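Local coordinates for putative extracellular solute-binding protein (Bordetella bronchiseptica, PDB 4P56) that binds mandelate and probably delivers it to a TRAP transporter as its periplasmic solute-binding component, at residues A[112-124]-A[263-275]. Numbering follows the deposited sequence.
Sequences DTATSRSIAAWDT and GRHLAELAGRAWD
D275, on helix 263-285, grips the first turn of helix 114-129 with both carboxylate oxygens, a compact example of a side chain from one helix closing the N-terminus of another. OD1 of D275 takes the N-H of A114 on its syn side at 2.7 Å. OD2 of D275 accepts twice, from N of T115 above the carboxylate plane and from T115 OG1 on the anti side, each at 2.8 Å and both from the same face of that plane. Three bonds therefore fix the carboxylate's rotation, and the helix N-terminus would be expected to stabilise its negative charge. T115 can present its N-H and its hydroxyl together because OG1 stands beside the backbone N. T113 caps the same helix, its OG1 receiving S116 N almost straight.

Segments 114-124 and 263-275 run nearly antiparallel (159°), with axes 7.5 Å apart, and the lack of a side chain at G271 lets the two backbones come this near. The CA atoms of T115 and G271 lie 4.0 Å from each other; S118 rests its CB on the carbonyl of A267, while its OG turns back to A114 O. At the far end W122, whose CG lies anti to the backbone N (chi1 168°), offers a ring face to CA of G263, a CH-pi contact 3.6 Å from the five-membered ring's centroid. Beside it, NH2 of R264 makes a salt bridge to D123 OD2 at 2.9 Å, the two flat groups turned 40° apart, and CG2 of I119 lies over a face of the guanidinium.

CB of W274 packs on CB of A114, and the ring reaches the bound (R)-mandelate, next to H39 and Y144. Helix 40-56 packs against helix 263-285, helix 325-340 against helix 114-129, and strand 139-145 touches both members of the pair.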
ATOM      1  N   ASP A 112       8.393 -10.367   2.598  1.00 20.82           N
ATOM      2  CA  ASP A 112       7.826 -11.479   1.827  1.00 25.36           C
ATOM      3  C   ASP A 112       6.323 -11.390   1.617  1.00 15.82           C
ATOM      4  O   ASP A 112       5.800 -11.855   0.592  1.00 17.25           O
ATOM      5  CB  ASP A 112       8.081 -12.807   2.552  1.00 27.95           C
ATOM      6  CG  ASP A 112       9.556 -13.166   2.645  1.00 27.40           C
ATOM      7  OD1 ASP A 112      10.392 -12.554   1.924  1.00 23.18           O
ATOM      8  OD2 ASP A 112       9.853 -14.080   3.448  1.00 28.65           O
ATOM      9  N   THR A 113       5.619 -10.864   2.608  1.00 11.17           N
ATOM     10  CA  THR A 113       4.156 -10.900   2.571  1.00 13.28           C
ATOM     11  C   THR A 113       3.576  -9.569   2.999  1.00 10.93           C
ATOM     12  O   THR A 113       4.247  -8.779   3.653  1.00 14.45           O
ATOM     13  CB  THR A 113       3.557 -12.034   3.450  1.00 18.86           C
ATOM     14  OG1 THR A 113       3.690 -11.720   4.850  1.00 15.41           O
ATOM     15  CG2 THR A 113       4.205 -13.403   3.129  1.00 20.78           C
ATOM     16  N   ALA A 114       2.325  -9.313   2.605  1.00  9.86           N
ATOM     17  CA  ALA A 114       1.614  -8.147   3.087  1.00  9.51           C
ATOM     18  C   ALA A 114       1.383  -8.236   4.596  1.00 10.42           C
ATOM     19  O   ALA A 114       1.369  -7.215   5.276  1.00  9.08           O
ATOM     20  CB  ALA A 114       0.286  -8.014   2.386  1.00 10.91           C
ATOM     21  N   THR A 115       1.165  -9.442   5.117  1.00 11.87           N
ATOM     22  CA  THR A 115       0.904  -9.590   6.546  1.00  9.91           C
ATOM     23  C   THR A 115       2.079  -9.155   7.394  1.00  9.94           C
ATOM     24  O   THR A 115       1.938  -8.315   8.303  1.00  9.69           O
ATOM     25  CB  THR A 115       0.461 -11.023   6.900  1.00 11.76           C
ATOM     26  OG1 THR A 115      -0.801 -11.277   6.280  1.00 13.84           O
ATOM     27  CG2 THR A 115       0.294 -11.194   8.438  1.00 12.88           C
ATOM     28  N   SER A 116       3.250  -9.718   7.138  1.00 10.32           N
ATOM     29  CA  SER A 116       4.427  -9.343   7.919  1.00 13.05           C
ATOM     30  C   SER A 116       4.765  -7.842   7.792  1.00 14.28           C
ATOM     31  O   SER A 116       4.990  -7.147   8.806  1.00 11.97           O
ATOM     32  CB  SER A 116       5.619 -10.228   7.512  1.00 15.32           C
ATOM     33  OG  SER A 116       5.974  -9.931   6.170  1.00 19.29           O
ATOM     34  N   ARG A 117       4.745  -7.323   6.565  1.00 14.75           N
ATOM     35  CA  ARG A 117       5.048  -5.893   6.327  1.00 14.08           C
ATOM     36  C   ARG A 117       4.037  -4.942   6.977  1.00 13.61           C
ATOM     37  O   ARG A 117       4.418  -3.883   7.497  1.00  9.74           O
ATOM     38  CB  ARG A 117       5.099  -5.607   4.833  1.00 13.65           C
ATOM     39  CG  ARG A 117       5.806  -4.323   4.479  1.00 14.40           C
ATOM     40  CD  ARG A 117       5.659  -4.021   2.976  1.00  9.52           C
ATOM     41  NE  ARG A 117       6.271  -5.005   2.098  1.00 11.26           N
ATOM     42  CZ  ARG A 117       7.545  -4.958   1.710  1.00 22.76           C
ATOM     43  NH1 ARG A 117       8.363  -4.010   2.164  1.00 28.20           N
ATOM     44  NH2 ARG A 117       8.009  -5.864   0.878  1.00 21.03           N
ATOM     45  N   SER A 118       2.755  -5.303   6.930  1.00 13.85           N
ATOM     46  CA  SER A 118       1.715  -4.481   7.536  1.00  9.50           C
ATOM     47  C   SER A 118       1.920  -4.392   9.043  1.00 13.75           C
ATOM     48  O   SER A 118       1.886  -3.318   9.633  1.00  9.32           O
ATOM     49  CB  SER A 118       0.321  -5.079   7.284  1.00 10.00           C
ATOM     50  OG  SER A 118      -0.023  -5.053   5.912  1.00 10.97           O
ATOM     51  N   ILE A 119       2.095  -5.541   9.676  1.00 10.58           N
ATOM     52  CA  ILE A 119       2.233  -5.574  11.125  1.00 10.13           C
ATOM     53  C   ILE A 119       3.477  -4.806  11.536  1.00  9.41           C
ATOM     54  O   ILE A 119       3.421  -3.979  12.434  1.00 11.84           O
ATOM     55  CB  ILE A 119       2.298  -7.009  11.652  1.00 12.28           C
ATOM     56  CG1 ILE A 119       0.922  -7.644  11.522  1.00 13.09           C
ATOM     57  CG2 ILE A 119       2.729  -7.014  13.118  1.00 12.82           C
ATOM     58  CD1 ILE A 119       0.943  -9.124  11.585  1.00 13.84           C
ATOM     59  N   ALA A 120       4.592  -5.066  10.868  1.00  9.60           N
ATOM     60  CA  ALA A 120       5.842  -4.415  11.232  1.00 10.17           C
ATOM     61  C   ALA A 120       5.786  -2.927  10.913  1.00  9.53           C
ATOM     62  O   ALA A 120       6.292  -2.095  11.675  1.00  9.70           O
ATOM     63  CB  ALA A 120       7.035  -5.095  10.524  1.00 10.24           C
ATOM     64  N   ALA A 121       5.130  -2.562   9.819  1.00  9.55           N
ATOM     65  CA  ALA A 121       5.020  -1.139   9.478  1.00  8.95           C
ATOM     66  C   ALA A 121       4.222  -0.378  10.523  1.00  8.88           C
ATOM     67  O   ALA A 121       4.641   0.682  10.978  1.00  9.03           O
ATOM     68  CB  ALA A 121       4.395  -0.945   8.115  1.00  8.65           C
ATOM     69  N   TRP A 122       3.050  -0.889  10.878  1.00  8.72           N
ATOM     70  CA  TRP A 122       2.244  -0.235  11.904  1.00  8.72           C
ATOM     71  C   TRP A 122       2.963  -0.190  13.245  1.00  9.07           C
ATOM     72  O   TRP A 122       2.965   0.836  13.912  1.00  9.20           O
ATOM     73  CB  TRP A 122       0.869  -0.894  12.086  1.00  8.59           C
ATOM     74  CG  TRP A 122       0.236  -0.358  13.328  1.00  8.71           C
ATOM     75  CD1 TRP A 122       0.067  -1.001  14.509  1.00 10.18           C
ATOM     76  CD2 TRP A 122      -0.235   0.986  13.522  1.00  8.72           C
ATOM     77  NE1 TRP A 122      -0.492  -0.141  15.433  1.00  9.03           N
ATOM     78  CE2 TRP A 122      -0.684   1.084  14.847  1.00  8.92           C
ATOM     79  CE3 TRP A 122      -0.312   2.117  12.687  1.00  8.65           C
ATOM     80  CZ2 TRP A 122      -1.216   2.267  15.371  1.00  9.07           C
ATOM     81  CZ3 TRP A 122      -0.816   3.292  13.197  1.00  8.83           C
ATOM     82  CH2 TRP A 122      -1.278   3.367  14.530  1.00 13.30           C
ATOM     83  N   ASP A 123       3.528  -1.302  13.675  1.00  9.32           N
ATOM     84  CA  ASP A 123       4.137  -1.342  14.998  1.00 11.81           C
ATOM     85  C   ASP A 123       5.244  -0.284  15.044  1.00 10.65           C
ATOM     86  O   ASP A 123       5.415   0.414  16.046  1.00 10.28           O
ATOM     87  CB  ASP A 123       4.693  -2.734  15.326  1.00 11.45           C
ATOM     88  CG  ASP A 123       3.604  -3.739  15.749  1.00 21.21           C
ATOM     89  OD1 ASP A 123       2.466  -3.323  16.034  1.00 17.82           O
ATOM     90  OD2 ASP A 123       3.888  -4.964  15.815  1.00 19.06           O
ATOM     91  N   THR A 124       5.975  -0.137  13.947  1.00  9.94           N
ATOM     92  CA  THR A 124       7.114   0.796  13.918  1.00 10.28           C
ATOM     93  C   THR A 124       6.573   2.235  13.935  1.00 10.17           C
ATOM     94  O   THR A 124       7.066   3.087  14.695  1.00 10.58           O
ATOM     95  CB  THR A 124       7.963   0.554  12.669  1.00 10.30           C
ATOM     96  OG1 THR A 124       8.520  -0.785  12.707  1.00 10.55           O
ATOM     97  CG2 THR A 124       9.086   1.567  12.561  1.00 10.70           C
ATOM     98  N   GLY A 263      -5.172  -0.288  14.594  1.00  9.23           N
ATOM     99  CA  GLY A 263      -3.753  -0.519  14.820  1.00 10.93           C
ATOM    100  C   GLY A 263      -3.298  -1.892  14.359  1.00 15.12           C
ATOM    101  O   GLY A 263      -3.481  -2.251  13.229  1.00  9.06           O
ATOM    102  N   ARG A 264      -2.675  -2.656  15.244  1.00 10.33           N
ATOM    103  CA  ARG A 264      -2.043  -3.899  14.844  1.00 10.74           C
ATOM    104  C   ARG A 264      -3.075  -4.927  14.356  1.00 11.17           C
ATOM    105  O   ARG A 264      -2.802  -5.759  13.457  1.00 10.36           O
ATOM    106  CB  ARG A 264      -1.300  -4.444  16.056  1.00 12.24           C
ATOM    107  CG  ARG A 264      -0.429  -5.608  15.762  1.00 20.49           C
ATOM    108  CD  ARG A 264       0.100  -6.074  17.086  1.00 32.13           C
ATOM    109  NE  ARG A 264       1.506  -6.389  17.003  1.00 33.10           N
ATOM    110  CZ  ARG A 264       1.971  -7.487  16.428  1.00 33.44           C
ATOM    111  NH1 ARG A 264       1.130  -8.365  15.885  1.00 29.12           N
ATOM    112  NH2 ARG A 264       3.277  -7.709  16.399  1.00 46.71           N
ATOM    113  N   HIS A 265      -4.248  -4.900  14.982  1.00 12.03           N
ATOM    114  CA  HIS A 265      -5.347  -5.810  14.605  1.00 14.41           C
ATOM    115  C   HIS A 265      -5.777  -5.557  13.175  1.00 11.49           C
ATOM    116  O   HIS A 265      -5.934  -6.489  12.393  1.00 10.23           O
ATOM    117  CB  HIS A 265      -6.537  -5.590  15.520  1.00 14.92           C
ATOM    118  CG  HIS A 265      -7.681  -6.515  15.262  1.00 15.23           C
ATOM    119  ND1 HIS A 265      -7.722  -7.804  15.750  1.00 25.75           N
ATOM    120  CD2 HIS A 265      -8.835  -6.333  14.587  1.00 14.65           C
ATOM    121  CE1 HIS A 265      -8.854  -8.377  15.383  1.00 29.29           C
ATOM    122  NE2 HIS A 265      -9.546  -7.510  14.665  1.00 16.88           N
ATOM    123  N   LEU A 266      -5.962  -4.283  12.849  1.00  8.99           N
ATOM    124  CA  LEU A 266      -6.318  -3.854  11.486  1.00 11.06           C
ATOM    125  C   LEU A 266      -5.195  -4.198  10.485  1.00  7.99           C
ATOM    126  O   LEU A 266      -5.445  -4.686   9.387  1.00  7.82           O
ATOM    127  CB  LEU A 266      -6.627  -2.360  11.546  1.00 12.97           C
ATOM    128  CG  LEU A 266      -6.864  -1.488  10.321  1.00 14.25           C
ATOM    129  CD1 LEU A 266      -7.410  -0.145  10.791  1.00 11.14           C
ATOM    130  CD2 LEU A 266      -5.638  -1.244   9.506  1.00  9.21           C
ATOM    131  N   ALA A 267      -3.950  -3.959  10.886  1.00  8.14           N
ATOM    132  CA  ALA A 267      -2.819  -4.227  10.031  1.00  8.16           C
ATOM    133  C   ALA A 267      -2.816  -5.684   9.619  1.00  8.46           C
ATOM    134  O   ALA A 267      -2.642  -6.001   8.442  1.00  8.25           O
ATOM    135  CB  ALA A 267      -1.497  -3.856  10.739  1.00 12.07           C
ATOM    136  N   GLU A 268      -3.050  -6.566  10.576  1.00  9.17           N
ATOM    137  CA  GLU A 268      -3.080  -7.988  10.287  1.00  9.85           C
ATOM    138  C   GLU A 268      -4.290  -8.388   9.427  1.00 10.19           C
ATOM    139  O   GLU A 268      -4.156  -9.181   8.476  1.00 10.81           O
ATOM    140  CB  GLU A 268      -3.052  -8.786  11.580  1.00 12.31           C
ATOM    141  CG  GLU A 268      -2.955 -10.306  11.353  1.00 19.83           C
ATOM    142  CD  GLU A 268      -2.542 -11.072  12.601  1.00 32.38           C
ATOM    143  OE1 GLU A 268      -2.627 -10.502  13.719  1.00 28.90           O
ATOM    144  OE2 GLU A 268      -2.120 -12.247  12.461  1.00 37.02           O
ATOM    145  N   LEU A 269      -5.461  -7.840   9.733  1.00  9.39           N
ATOM    146  CA  LEU A 269      -6.645  -8.161   8.932  1.00  9.55           C
ATOM    147  C   LEU A 269      -6.403  -7.759   7.468  1.00  9.72           C
ATOM    148  O   LEU A 269      -6.654  -8.522   6.547  1.00  9.29           O
ATOM    149  CB  LEU A 269      -7.893  -7.476   9.502  1.00  9.75           C
ATOM    150  CG  LEU A 269      -9.259  -7.855   8.964  1.00 20.76           C
ATOM    151  CD1 LEU A 269      -9.507  -9.345   9.107  1.00 24.62           C
ATOM    152  CD2 LEU A 269     -10.345  -7.066   9.717  1.00 23.00           C
ATOM    153  N   ALA A 270      -5.900  -6.557   7.240  1.00  9.13           N
ATOM    154  CA  ALA A 270      -5.731  -6.082   5.879  1.00  8.17           C
ATOM    155  C   ALA A 270      -4.636  -6.885   5.152  1.00 11.49           C
ATOM    156  O   ALA A 270      -4.767  -7.235   3.971  1.00  8.91           O
ATOM    157  CB  ALA A 270      -5.355  -4.641   5.904  1.00  8.41           C
ATOM    158  N   GLY A 271      -3.536  -7.129   5.854  1.00 14.18           N
ATOM    159  CA  GLY A 271      -2.422  -7.821   5.270  1.00  9.22           C
ATOM    160  C   GLY A 271      -2.876  -9.227   4.857  1.00 14.74           C
ATOM    161  O   GLY A 271      -2.505  -9.756   3.792  1.00 13.38           O
ATOM    162  N   ARG A 272      -3.677  -9.855   5.696  1.00  9.41           N
ATOM    163  CA  ARG A 272      -4.129 -11.212   5.370  1.00 10.37           C
ATOM    164  C   ARG A 272      -5.006 -11.243   4.113  1.00 16.05           C
ATOM    165  O   ARG A 272      -4.937 -12.192   3.311  1.00 11.87           O
ATOM    166  CB  ARG A 272      -4.785 -11.899   6.585  1.00 16.50           C
ATOM    167  CG  ARG A 272      -3.711 -12.237   7.671  1.00 30.32           C
ATOM    168  CD  ARG A 272      -4.230 -13.074   8.862  1.00 29.28           C
ATOM    169  NE  ARG A 272      -3.081 -13.518   9.644  1.00 32.35           N
ATOM    170  CZ  ARG A 272      -2.428 -14.664   9.470  1.00 31.48           C
ATOM    171  NH1 ARG A 272      -2.848 -15.578   8.594  1.00 27.12           N
ATOM    172  NH2 ARG A 272      -1.372 -14.925  10.232  1.00 38.23           N
ATOM    173  N   ALA A 273      -5.797 -10.195   3.923  1.00 11.81           N
ATOM    174  CA  ALA A 273      -6.625 -10.077   2.738  1.00 16.42           C
ATOM    175  C   ALA A 273      -5.760  -9.941   1.491  1.00 16.57           C
ATOM    176  O   ALA A 273      -5.995 -10.638   0.519  1.00 12.52           O
ATOM    177  CB  ALA A 273      -7.562  -8.884   2.865  1.00 14.73           C
ATOM    178  N   TRP A 274      -4.786  -9.030   1.521  1.00 12.70           N
ATOM    179  CA  TRP A 274      -3.880  -8.839   0.403  1.00 15.88           C
ATOM    180  C   TRP A 274      -3.159 -10.107   0.032  1.00  9.40           C
ATOM    181  O   TRP A 274      -3.035 -10.408  -1.152  1.00 11.25           O
ATOM    182  CB  TRP A 274      -2.799  -7.821   0.739  1.00 11.79           C
ATOM    183  CG  TRP A 274      -3.202  -6.394   0.716  1.00 14.28           C
ATOM    184  CD1 TRP A 274      -3.378  -5.581   1.803  1.00 17.39           C
ATOM    185  CD2 TRP A 274      -3.424  -5.578  -0.434  1.00  8.45           C
ATOM    186  NE1 TRP A 274      -3.720  -4.309   1.398  1.00 15.95           N
ATOM    187  CE2 TRP A 274      -3.746  -4.277   0.029  1.00 10.48           C
ATOM    188  CE3 TRP A 274      -3.413  -5.825  -1.813  1.00 13.28           C
ATOM    189  CZ2 TRP A 274      -4.041  -3.231  -0.829  1.00 16.99           C
ATOM    190  CZ3 TRP A 274      -3.714  -4.785  -2.661  1.00 10.28           C
ATOM    191  CH2 TRP A 274      -4.016  -3.500  -2.174  1.00 16.62           C
ATOM    192  N   ASP A 275      -2.608 -10.795   1.036  1.00 10.63           N
ATOM    193  CA  ASP A 275      -1.875 -12.048   0.829  1.00 13.89           C
ATOM    194  C   ASP A 275      -2.742 -13.154   0.236  1.00 14.98           C
ATOM    195  O   ASP A 275      -2.278 -13.961  -0.595  1.00 12.51           O
ATOM    196  CB  ASP A 275      -1.263 -12.569   2.146  1.00 11.26           C
ATOM    197  CG  ASP A 275      -0.015 -11.793   2.565  1.00 15.00           C
ATOM    198  OD1 ASP A 275       0.684 -11.293   1.659  1.00 11.09           O
ATOM    199  OD2 ASP A 275       0.287 -11.726   3.792  1.00 11.81           O
TER